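Local coordinates for protein nucleocapsid (PDB 4AKL) that binds single- and double-stranded RNA, probably packaging the viral genome, and probably also cuts DNA without sequence specificity, at residues K167-D172 and R428-L433; S171-R176 and H453-S458. All blocks are in the same frame, centred on the assembly; numbering follows the deposited sequence. Where two conformers were deposited one is given.

Contacts 1 and 2 share helix 163-181, which sends one methionine per contact, M169 and then M173 a turn later, to helices 425-440 and 450-460, two helices consecutive in the chain. Their centres are 8 Å apart and they touch each other: I430 CD1 packs 3.7 Å from L455 N, and M169 CB lies 3.8 Å from L455 CD2, which makes this one continuous three-helix packing. Contact 1 is buried at all three touching residues and wholly apolar across the interface. Contact 2 is only partly buried; its methionine meets a leucine and a histidine, and a D172-R175-R176 salt-bridge network runs along the same helix beside it.

Contact 1 (K167-D172 and R428-L433); sequences KEMLSD and RTIVKL
Helix 163-181 packs against helix 425-440 in the largely helical nucleocapsid fold, and one side chain, M169, makes the contact from its side. The CA atoms of M169 and V431 are 8.2 Å apart. The CB of M169 is directed at the partner helix; its chain runs extended through chi2 and bends at chi3 (80°), which turns the methyl end onto I430. There M169 CE meets I430 CG2 at 3.7 Å, the two side chains crossing at about a right angle. The branch met, CG2, stands anti to the backbone N of I430 and beside its carbonyl carbon. The sulfur takes the second partner: M169 SD is 4.2 Å from V431 CG2. Helix 450-460 closes in as well, S451 and L455 touching M169 and L454 touching I430, and F434, further along helix 425-440, also touches M169. On helix 163-181 itself, K167 O accepts from S171 N at 3.1 Å and from S171 OG at 2.9 Å, the two donors coming from opposite faces of the carbonyl plane. Between the segments no hydrogen bond forms, and all three touching residues are buried, which implies cohesion by dispersion and hydrophobic burial, with the flexible thioether fitted to branched aliphatic neighbours.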
ATOM      1  N   LYS A 167      -7.920  -5.619 -20.861  1.00 42.73           N
ATOM      2  CA  LYS A 167      -7.644  -4.354 -21.580  1.00 44.23           C
ATOM      3  C   LYS A 167      -8.689  -3.262 -21.290  1.00 43.96           C
ATOM      4  O   LYS A 167      -8.348  -2.068 -21.214  1.00 44.30           O
ATOM      5  CB  LYS A 167      -7.457  -4.594 -23.075  1.00 46.66           C
ATOM      6  CG  LYS A 167      -6.054  -5.178 -23.420  1.00 48.92           C
ATOM      7  CD  LYS A 167      -5.831  -5.366 -24.904  1.00 52.19           C
ATOM      8  CE  LYS A 167      -4.329  -5.712 -25.237  1.00 54.32           C
ATOM      9  NZ  LYS A 167      -4.105  -5.980 -26.688  1.00 56.41           N
ATOM     10  N   GLU A 168      -9.951  -3.660 -21.097  1.00 44.01           N
ATOM     11  CA  GLU A 168     -11.008  -2.700 -20.696  1.00 43.56           C
ATOM     12  C   GLU A 168     -10.765  -2.159 -19.281  1.00 41.49           C
ATOM     13  O   GLU A 168     -10.916  -0.951 -19.051  1.00 40.84           O
ATOM     14  CB  GLU A 168     -12.404  -3.325 -20.798  1.00 44.08           C
ATOM     15  CG  GLU A 168     -13.527  -2.445 -20.263  1.00 44.07           C
ATOM     16  CD  GLU A 168     -14.848  -3.151 -20.207  1.00 46.49           C
ATOM     17  OE1 GLU A 168     -15.087  -4.145 -20.956  1.00 48.04           O
ATOM     18  OE2 GLU A 168     -15.671  -2.698 -19.399  1.00 48.06           O
ATOM     19  N   MET A 169     -10.394  -3.054 -18.343  1.00 40.41           N
ATOM     20  CA  MET A 169     -10.007  -2.671 -16.980  1.00 38.76           C
ATOM     21  C   MET A 169      -8.907  -1.634 -16.984  1.00 39.35           C
ATOM     22  O   MET A 169      -9.043  -0.619 -16.337  1.00 39.23           O
ATOM     23  CB  MET A 169      -9.587  -3.877 -16.128  1.00 37.56           C
ATOM     24  CG  MET A 169     -10.773  -4.762 -15.770  1.00 36.18           C
ATOM     25  SD  MET A 169     -10.333  -6.206 -14.834  1.00 35.03           S
ATOM     26  CE  MET A 169     -10.180  -5.469 -13.205  1.00 30.96           C
ATOM     27  N   LEU A 170      -7.836  -1.894 -17.730  1.00 40.69           N
ATOM     28  CA  LEU A 170      -6.738  -0.934 -17.903  1.00 41.46           C
ATOM     29  C   LEU A 170      -7.142   0.433 -18.509  1.00 42.61           C
ATOM     30  O   LEU A 170      -6.616   1.481 -18.081  1.00 43.18           O
ATOM     31  CB  LEU A 170      -5.626  -1.555 -18.742  1.00 42.60           C
ATOM     32  CG  LEU A 170      -4.757  -2.577 -18.023  1.00 42.81           C
ATOM     33  CD1 LEU A 170      -3.814  -3.250 -19.057  1.00 44.81           C
ATOM     34  CD2 LEU A 170      -3.916  -1.880 -16.940  1.00 42.21           C
ATOM     35  N   SER A 171      -8.047   0.434 -19.483  1.00 43.32           N
ATOM     36  CA  SER A 171      -8.564   1.698 -20.051  1.00 44.21           C
ATOM     37  C   SER A 171      -9.251   2.566 -18.993  1.00 43.22           C
ATOM     38  O   SER A 171      -9.094   3.813 -18.969  1.00 43.21           O
ATOM     39  CB  SER A 171      -9.546   1.417 -21.185  1.00 45.36           C
ATOM     40  OG  SER A 171      -8.930   0.632 -22.210  1.00 46.40           O
ATOM     41  N   ASP A 172     -10.024   1.928 -18.125  1.00 41.84           N
ATOM     42  CA  ASP A 172     -10.675   2.677 -17.078  1.00 41.45           C
ATOM     43  C   ASP A 172      -9.636   3.105 -16.034  1.00 40.96           C
ATOM     44  O   ASP A 172      -9.736   4.192 -15.455  1.00 40.77           O
ATOM     45  CB  ASP A 172     -11.760   1.845 -16.406  1.00 40.42           C
ATOM     46  CG  ASP A 172     -12.519   2.641 -15.371  1.00 38.98           C
ATOM     47  OD1 ASP A 172     -13.065   3.713 -15.711  1.00 40.50           O
ATOM     48  OD2 ASP A 172     -12.540   2.192 -14.241  1.00 36.89           O
ATOM     49  N   ARG A 428      -8.189 -14.609 -14.177  1.00 42.04           N
ATOM     50  CA  ARG A 428      -9.561 -14.983 -14.512  1.00 42.82           C
ATOM     51  C   ARG A 428     -10.548 -14.513 -13.437  1.00 40.93           C
ATOM     52  O   ARG A 428     -11.616 -14.004 -13.770  1.00 41.16           O
ATOM     53  CB  ARG A 428      -9.697 -16.468 -14.746  1.00 44.17           C
ATOM     54  CG  ARG A 428      -9.094 -16.883 -16.072  1.00 48.02           C
ATOM     55  CD  ARG A 428      -9.290 -18.339 -16.342  1.00 52.44           C
ATOM     56  NE  ARG A 428      -8.209 -19.163 -15.774  1.00 56.75           N
ATOM     57  CZ  ARG A 428      -8.342 -20.187 -14.905  1.00 57.95           C
ATOM     58  NH1 ARG A 428      -9.523 -20.593 -14.427  1.00 58.27           N
ATOM     59  NH2 ARG A 428      -7.260 -20.818 -14.510  1.00 59.21           N
ATOM     60  N   THR A 429     -10.166 -14.668 -12.180  1.00 39.46           N
ATOM     61  CA  THR A 429     -11.038 -14.393 -11.064  1.00 38.08           C
ATOM     62  C   THR A 429     -11.234 -12.879 -10.829  1.00 36.87           C
ATOM     63  O   THR A 429     -12.349 -12.444 -10.484  1.00 37.41           O
ATOM     64  CB  THR A 429     -10.469 -15.057  -9.816  1.00 37.93           C
ATOM     65  OG1 THR A 429     -10.265 -16.448 -10.080  1.00 38.32           O
ATOM     66  CG2 THR A 429     -11.390 -14.843  -8.568  1.00 36.36           C
ATOM     67  N   ILE A 430     -10.165 -12.090 -10.991  1.00 36.02           N
ATOM     68  CA  ILE A 430     -10.232 -10.625 -10.949  1.00 34.99           C
ATOM     69  C   ILE A 430     -11.216 -10.087 -11.983  1.00 35.40           C
ATOM     70  O   ILE A 430     -12.040  -9.264 -11.682  1.00 34.44           O
ATOM     71  CB  ILE A 430      -8.840  -9.991 -11.195  1.00 35.18           C
ATOM     72  CG1 ILE A 430      -7.931 -10.176  -9.964  1.00 34.69           C
ATOM     73  CG2 ILE A 430      -8.945  -8.495 -11.493  1.00 34.52           C
ATOM     74  CD1 ILE A 430      -6.445  -9.763 -10.121  1.00 33.20           C
ATOM     75  N   VAL A 431     -11.096 -10.586 -13.211  1.00 36.88           N
ATOM     76  CA  VAL A 431     -11.927 -10.196 -14.359  1.00 37.61           C
ATOM     77  C   VAL A 431     -13.407 -10.540 -14.141  1.00 37.73           C
ATOM     78  O   VAL A 431     -14.316  -9.723 -14.442  1.00 37.36           O
ATOM     79  CB  VAL A 431     -11.394 -10.891 -15.676  1.00 39.52           C
ATOM     80  CG1 VAL A 431     -12.422 -10.933 -16.732  1.00 40.35           C
ATOM     81  CG2 VAL A 431     -10.143 -10.201 -16.151  1.00 39.13           C
ATOM     82  N   LYS A 432     -13.649 -11.742 -13.629  1.00 38.01           N
ATOM     83  CA  LYS A 432     -14.992 -12.181 -13.406  1.00 38.65           C
ATOM     84  C   LYS A 432     -15.613 -11.292 -12.329  1.00 37.13           C
ATOM     85  O   LYS A 432     -16.791 -10.953 -12.455  1.00 37.57           O
ATOM     86  CB  LYS A 432     -15.100 -13.668 -13.063  1.00 39.33           C
ATOM     87  CG  LYS A 432     -16.386 -14.322 -13.640  1.00 43.70           C
ATOM     88  CD  LYS A 432     -16.263 -14.421 -15.201  1.00 47.08           C
ATOM     89  CE  LYS A 432     -16.983 -15.546 -15.833  1.00 51.12           C
ATOM     90  NZ  LYS A 432     -18.405 -15.307 -16.166  1.00 52.26           N
ATOM     91  N   LEU A 433     -14.841 -10.864 -11.319  1.00 35.62           N
ATOM     92  CA  LEU A 433     -15.390  -9.929 -10.314  1.00 34.75           C
ATOM     93  C   LEU A 433     -15.706  -8.548 -10.894  1.00 34.98           C
ATOM     94  O   LEU A 433     -16.714  -7.922 -10.513  1.00 34.54           O
ATOM     95  CB  LEU A 433     -14.500  -9.744  -9.121  1.00 33.42           C
ATOM     96  CG  LEU A 433     -14.421 -10.979  -8.253  1.00 34.72           C
ATOM     97  CD1 LEU A 433     -13.142 -10.940  -7.436  1.00 32.40           C
ATOM     98  CD2 LEU A 433     -15.662 -11.128  -7.346  1.00 33.97           C
TER

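Contact 2 (S171-R176 and H453-S458); sequences SDMIRR and HLLHQS
D172 OD1 accepts from two nitrogens of R175, less than a full turn on (i+3) in helix 163-181, beside M173, which meets L455 and H456. R175 NE lies 2.8 Å from D172 OD1, nearly on its C-O axis, and R175 NH2 reaches the same oxygen at 3.0 Å on the syn side. Both bonds keep within 5° of the guanidinium plane, a side-on grip on a single atom. The other oxygen goes to R176: its NE donates to D172 OD2 at 2.8 Å with an N-H...O angle of 175°, coming from above the carboxylate plane, 40° out of it. The two arginines would favour the ionised carboxylate, and probably offset the like charge of E452 close to D172 OD2. R176 NH1 is further held by M446 O.

The contact itself is helix-to-helix packing between 163-181 and 450-460, the latter following helix 425-440 in the chain. M173 reaches across to helix 450-460, and its chain bends at chi3, turning CE from the line of the sulfur toward H456, while SD faces L455. M173 SD approaches L455 CD2 at 4.0 Å, while M173 CE meets H456 CB at 3.8 Å, with the imidazole presenting its edge to this methyl, which lies near the ring plane. No hydrogen bond joins the segments. L455 is buried, whereas M173 and H456 are partly exposed.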
ATOM      1  N   SER A 171      -8.047   0.434 -19.483  1.00 43.32           N
ATOM      2  CA  SER A 171      -8.564   1.698 -20.051  1.00 44.21           C
ATOM      3  C   SER A 171      -9.251   2.566 -18.993  1.00 43.22           C
ATOM      4  O   SER A 171      -9.094   3.813 -18.969  1.00 43.21           O
ATOM      5  CB  SER A 171      -9.546   1.417 -21.185  1.00 45.36           C
ATOM      6  OG  SER A 171      -8.930   0.632 -22.210  1.00 46.40           O
ATOM      7  N   ASP A 172     -10.024   1.928 -18.125  1.00 41.84           N
ATOM      8  CA  ASP A 172     -10.675   2.677 -17.078  1.00 41.45           C
ATOM      9  C   ASP A 172      -9.636   3.105 -16.034  1.00 40.96           C
ATOM     10  O   ASP A 172      -9.736   4.192 -15.455  1.00 40.77           O
ATOM     11  CB  ASP A 172     -11.760   1.845 -16.406  1.00 40.42           C
ATOM     12  CG  ASP A 172     -12.519   2.641 -15.371  1.00 38.98           C
ATOM     13  OD1 ASP A 172     -13.065   3.713 -15.711  1.00 40.50           O
ATOM     14  OD2 ASP A 172     -12.540   2.192 -14.241  1.00 36.89           O
ATOM     15  N   MET A 173      -8.655   2.245 -15.792  1.00 41.12           N
ATOM     16  CA  MET A 173      -7.619   2.551 -14.807  1.00 41.41           C
ATOM     17  C   MET A 173      -6.823   3.750 -15.306  1.00 43.36           C
ATOM     18  O   MET A 173      -6.606   4.674 -14.538  1.00 43.81           O
ATOM     19  CB  MET A 173      -6.727   1.327 -14.502  1.00 40.89           C
ATOM     20  CG  MET A 173      -7.469   0.197 -13.815  1.00 40.62           C
ATOM     21  SD  MET A 173      -6.812  -1.497 -13.981  1.00 41.15           S
ATOM     22  CE  MET A 173      -5.344  -1.432 -12.943  1.00 41.01           C
ATOM     23  N   ILE A 174      -6.426   3.751 -16.587  1.00 45.52           N
ATOM     24  CA  ILE A 174      -5.687   4.904 -17.191  1.00 47.36           C
ATOM     25  C   ILE A 174      -6.544   6.177 -17.251  1.00 48.49           C
ATOM     26  O   ILE A 174      -6.030   7.282 -17.033  1.00 49.27           O
ATOM     27  CB  ILE A 174      -5.124   4.570 -18.609  1.00 49.18           C
ATOM     28  CG1 ILE A 174      -4.082   3.426 -18.548  1.00 49.07           C
ATOM     29  CG2 ILE A 174      -4.444   5.824 -19.280  1.00 50.98           C
ATOM     30  CD1 ILE A 174      -3.690   2.843 -19.950  1.00 50.61           C
ATOM     31  N   ARG A 175      -7.839   6.035 -17.569  1.00 49.09           N
ATOM     32  CA  ARG A 175      -8.801   7.142 -17.453  1.00 49.83           C
ATOM     33  C   ARG A 175      -8.747   7.775 -16.039  1.00 49.48           C
ATOM     34  O   ARG A 175      -8.737   9.003 -15.909  1.00 49.65           O
ATOM     35  CB  ARG A 175     -10.230   6.665 -17.740  1.00 49.66           C
ATOM     36  CG  ARG A 175     -11.332   7.751 -17.610  1.00 49.56           C
ATOM     37  CD  ARG A 175     -12.718   7.143 -17.644  1.00 48.60           C
ATOM     38  NE  ARG A 175     -13.046   6.423 -16.403  1.00 45.43           N
ATOM     39  CZ  ARG A 175     -13.561   6.966 -15.293  1.00 42.94           C
ATOM     40  NH1 ARG A 175     -13.825   8.265 -15.209  1.00 43.36           N
ATOM     41  NH2 ARG A 175     -13.809   6.187 -14.250  1.00 39.37           N
ATOM     42  N   ARG A 176      -8.719   6.920 -14.997  1.00 48.82           N
ATOM     43  CA  ARG A 176      -8.663   7.364 -13.576  1.00 48.63           C
ATOM     44  C   ARG A 176      -7.336   8.039 -13.234  1.00 50.18           C
ATOM     45  O   ARG A 176      -7.301   9.118 -12.656  1.00 50.52           O
ATOM     46  CB  ARG A 176      -8.922   6.186 -12.598  1.00 46.57           C
ATOM     47  CG  ARG A 176     -10.377   5.725 -12.548  1.00 45.46           C
ATOM     48  CD  ARG A 176     -10.536   4.319 -11.876  1.00 43.71           C
ATOM     49  NE  ARG A 176     -11.909   3.871 -12.065  1.00 42.98           N
ATOM     50  CZ  ARG A 176     -12.949   4.225 -11.318  1.00 43.69           C
ATOM     51  NH1 ARG A 176     -12.801   5.038 -10.266  1.00 44.97           N
ATOM     52  NH2 ARG A 176     -14.163   3.763 -11.615  1.00 42.50           N
ATOM     53  N   HIS A 453      -7.928  -2.479  -8.282  1.00 35.93           N
ATOM     54  CA  HIS A 453      -6.857  -2.424  -7.266  0.50 35.57           C
ATOM     55  C   HIS A 453      -6.147  -3.796  -7.290  1.00 35.98           C
ATOM     56  O   HIS A 453      -4.927  -3.875  -7.289  1.00 36.44           O
ATOM     57  CB  HIS A 453      -7.549  -2.083  -5.916  0.50 34.73           C
ATOM     58  CG  HIS A 453      -6.660  -1.929  -4.722  0.50 34.62           C
ATOM     59  ND1 HIS A 453      -5.636  -0.998  -4.642  0.50 36.40           N
ATOM     60  CD2 HIS A 453      -6.685  -2.561  -3.524  0.50 34.17           C
ATOM     61  CE1 HIS A 453      -5.059  -1.087  -3.450  0.50 35.35           C
ATOM     62  NE2 HIS A 453      -5.679  -2.028  -2.752  0.50 33.10           N
ATOM     63  N   LEU A 454      -6.947  -4.876  -7.318  1.00 35.32           N
ATOM     64  CA  LEU A 454      -6.373  -6.217  -7.368  1.00 35.74           C
ATOM     65  C   LEU A 454      -5.527  -6.452  -8.644  1.00 36.48           C
ATOM     66  O   LEU A 454      -4.452  -6.970  -8.548  1.00 37.29           O
ATOM     67  CB  LEU A 454      -7.430  -7.296  -7.248  1.00 35.24           C
ATOM     68  CG  LEU A 454      -8.096  -7.509  -5.882  1.00 36.06           C
ATOM     69  CD1 LEU A 454      -9.300  -8.485  -6.098  1.00 36.43           C
ATOM     70  CD2 LEU A 454      -7.141  -8.013  -4.734  1.00 34.30           C
ATOM     71  N   LEU A 455      -6.024  -6.069  -9.808  1.00 36.81           N
ATOM     72  CA  LEU A 455      -5.252  -6.195 -11.058  1.00 37.69           C
ATOM     73  C   LEU A 455      -3.939  -5.419 -11.026  1.00 38.52           C
ATOM     74  O   LEU A 455      -2.895  -5.909 -11.454  1.00 38.56           O
ATOM     75  CB  LEU A 455      -6.079  -5.741 -12.269  1.00 37.98           C
ATOM     76  CG  LEU A 455      -5.431  -5.897 -13.669  1.00 38.68           C
ATOM     77  CD1 LEU A 455      -5.041  -7.325 -13.943  1.00 39.07           C
ATOM     78  CD2 LEU A 455      -6.351  -5.368 -14.785  1.00 39.13           C
ATOM     79  N   HIS A 456      -4.021  -4.206 -10.524  1.00 38.54           N
ATOM     80  CA  HIS A 456      -2.876  -3.311 -10.410  1.00 39.93           C
ATOM     81  C   HIS A 456      -1.780  -4.006  -9.625  1.00 40.04           C
ATOM     82  O   HIS A 456      -0.668  -4.121 -10.077  1.00 40.89           O
ATOM     83  CB  HIS A 456      -3.307  -2.015  -9.736  1.00 39.59           C
ATOM     84  CG  HIS A 456      -2.237  -0.999  -9.670  1.00 41.99           C
ATOM     85  ND1 HIS A 456      -1.889  -0.211 -10.750  1.00 47.43           N
ATOM     86  CD2 HIS A 456      -1.423  -0.640  -8.658  1.00 44.07           C
ATOM     87  CE1 HIS A 456      -0.898   0.590 -10.396  1.00 48.14           C
ATOM     88  NE2 HIS A 456      -0.605   0.353  -9.129  1.00 46.04           N
ATOM     89  N   GLN A 457      -2.155  -4.505  -8.465  1.00 39.61           N
ATOM     90  CA  GLN A 457      -1.267  -5.236  -7.592  1.00 40.36           C
ATOM     91  C   GLN A 457      -0.692  -6.485  -8.202  1.00 40.84           C
ATOM     92  O   GLN A 457       0.436  -6.776  -7.942  1.00 41.27           O
ATOM     93  CB  GLN A 457      -1.982  -5.570  -6.296  1.00 39.77           C
ATOM     94  CG  GLN A 457      -2.095  -4.282  -5.482  1.00 42.42           C
ATOM     95  CD  GLN A 457      -2.928  -4.431  -4.331  1.00 44.02           C
ATOM     96  OE1 GLN A 457      -2.856  -5.430  -3.606  1.00 46.09           O
ATOM     97  NE2 GLN A 457      -3.754  -3.449  -4.110  1.00 46.71           N
ATOM     98  N   SER A 458      -1.483  -7.225  -8.982  1.00 40.66           N
ATOM     99  CA  SER A 458      -0.953  -8.357  -9.706  1.00 41.60           C
ATOM    100  C   SER A 458       0.029  -7.876 -10.747  1.00 42.85           C
ATOM    101  O   SER A 458       1.026  -8.518 -10.966  1.00 44.71           O
ATOM    102  CB  SER A 458      -2.061  -9.154 -10.402  1.00 41.83           C
ATOM    103  OG  SER A 458      -1.555 -10.363 -10.886  1.00 42.11           O
TER